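Local coordinates for sensor protein KdpD (Escherichia coli, PDB 4Y2F) that senses potassium supply as a membrane-bound histidine kinase, probably passing phosphate to a partner response regulator that controls the high-affinity Kdp potassium uptake system, at residues A[119-122]-A[123-127]. Residues are numbered along the deposited sequence; the frame is centred on the assembly and turned at random.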
loop_
_atom_site.group_PDB
_atom_site.type_symbol
_atom_site.label_atom_id
_atom_site.label_comp_id
_atom_site.label_asym_id
_atom_site.label_seq_id
_atom_site.Cartn_x
_atom_site.Cartn_y
_atom_site.Cartn_z
ATOM N N ARG A 119 6.381 8.975 9.178
ATOM C CA ARG A 119 5.137 8.772 8.447
ATOM C C ARG A 119 5.401 8.070 7.120
ATOM O O ARG A 119 4.636 7.180 6.725
ATOM C CB ARG A 119 4.425 10.110 8.240
ATOM C CG ARG A 119 3.925 10.720 9.553
ATOM C CD ARG A 119 3.025 11.940 9.354
ATOM N NE ARG A 119 3.690 13.069 8.703
ATOM C CZ ARG A 119 4.316 14.055 9.344
ATOM N NH1 ARG A 119 4.412 14.052 10.669
ATOM N NH2 ARG A 119 4.879 15.036 8.655
ATOM N N LEU A 120 6.508 8.411 6.453
ATOM C CA LEU A 120 6.865 7.728 5.210
ATOM C C LEU A 120 7.186 6.267 5.475
ATOM O O LEU A 120 6.742 5.372 4.734
ATOM C CB LEU A 120 8.040 8.432 4.527
ATOM C CG LEU A 120 8.447 7.747 3.225
ATOM C CD1 LEU A 120 7.312 7.818 2.190
ATOM C CD2 LEU A 120 9.703 8.399 2.678
ATOM N N LEU A 121 7.939 5.996 6.547
ATOM C CA LEU A 121 8.295 4.622 6.865
ATOM C C LEU A 121 7.058 3.796 7.175
ATOM O O LEU A 121 6.993 2.617 6.811
ATOM C CB LEU A 121 9.274 4.613 8.034
ATOM C CG LEU A 121 9.766 3.236 8.506
ATOM C CD1 LEU A 121 10.414 2.448 7.388
ATOM C CD2 LEU A 121 10.761 3.446 9.662
ATOM N N GLU A 122 6.052 4.397 7.816
ATOM C CA GLU A 122 4.826 3.648 8.061
ATOM C C GLU A 122 4.159 3.230 6.760
ATOM O O GLU A 122 3.650 2.106 6.649
ATOM C CB GLU A 122 3.868 4.445 8.931
ATOM C CG GLU A 122 2.605 3.653 9.188
ATOM C CD GLU A 122 1.719 4.295 10.199
ATOM O OE1 GLU A 122 1.982 4.125 11.405
ATOM O OE2 GLU A 122 0.772 4.987 9.782
ATOM N N THR A 123 4.161 4.108 5.758
ATOM C CA THR A 123 3.585 3.746 4.471
ATOM C C THR A 123 4.370 2.609 3.838
ATOM O O THR A 123 3.781 1.683 3.267
ATOM C CB THR A 123 3.562 4.960 3.551
ATOM O OG1 THR A 123 2.851 6.033 4.189
ATOM C CG2 THR A 123 2.856 4.622 2.253
ATOM N N PHE A 124 5.703 2.641 3.957
ATOM C CA PHE A 124 6.506 1.529 3.454
ATOM C C PHE A 124 6.105 0.213 4.119
ATOM O O PHE A 124 5.898 -0.798 3.432
ATOM C CB PHE A 124 7.998 1.814 3.663
ATOM C CG PHE A 124 8.637 2.575 2.541
ATOM C CD1 PHE A 124 8.299 3.898 2.297
ATOM C CD2 PHE A 124 9.587 1.972 1.729
ATOM C CE1 PHE A 124 8.890 4.600 1.253
ATOM C CE2 PHE A 124 10.185 2.668 0.693
ATOM C CZ PHE A 124 9.828 3.975 0.445
ATOM N N THR A 125 5.983 0.194 5.452
ATOM C CA THR A 125 5.647 -1.062 6.119
ATOM C C THR A 125 4.258 -1.555 5.735
ATOM O O THR A 125 4.017 -2.767 5.714
ATOM C CB THR A 125 5.773 -0.950 7.642
ATOM O OG1 THR A 125 4.800 -0.032 8.161
ATOM C CG2 THR A 125 7.177 -0.505 8.048
ATOM N N LEU A 126 3.343 -0.640 5.403
ATOM C CA LEU A 126 2.020 -1.059 4.958
ATOM C C LEU A 126 2.098 -1.767 3.609
ATOM O O LEU A 126 1.443 -2.796 3.403
ATOM C CB LEU A 126 1.109 0.160 4.876
ATOM C CG LEU A 126 -0.304 -0.029 4.353
ATOM C CD1 LEU A 126 -1.025 -1.120 5.147
ATOM C CD2 LEU A 126 -1.024 1.287 4.487
ATOM N N LEU A 127 2.915 -1.251 2.691
ATOM C CA LEU A 127 3.062 -1.904 1.393
ATOM C C LEU A 127 3.751 -3.258 1.534
ATOM O O LEU A 127 3.344 -4.240 0.896
ATOM C CB LEU A 127 3.842 -0.998 0.445
ATOM C CG LEU A 127 3.165 0.269 -0.050
ATOM C CD1 LEU A 127 3.979 0.734 -1.216
ATOM C CD2 LEU A 127 1.743 0.005 -0.500
#
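E122 and T125, three residues apart on one helix, illustrate how a threonine can turn its hydroxyl back on the helix backbone. The T125 OG1 atom donates to the carbonyl oxygen E122 O at 2.9 Å, approaching from the flank of the carbonyl at a C=O...donor angle of 118°. What makes this possible is the first torsion of T125 (chi1 66°), which tucks OG1 between its own N and carbonyl carbon. The same oxygen also accepts the regular helical bond from L126 N at 3.0 Å; two donors thus hold one oxygen, and both arrive on the same face of its carbonyl plane. The hydroxyl of T125, a buried residue, thereby finds a partner inside its own helix. The turn is completed by F124 N to L120 O, T125 N to L121 O and the longer T123 N to R119 O.

The side-chain packing follows the four-residue spacing of the backbone bonds. L120 and F124 lie one turn apart, their side chains set at a slant to each other, and L120 CD1 meets F124 CE1 at 3.7 Å in the plane of the ring, at its edge. The oxygen L120 O also borders that edge, 3.2 Å from F124 CD1. Beyond this pair, the F124 ring makes an edge-to-face contact with F33 of helix 18-33, while T125 rests on L92 of the sheet. T123 meets T123 of the second subunit. The arrangement is that of a long helix of a GAF domain, whose buried residues here face the antiparallel sheet, the neighbouring helices and the second subunit.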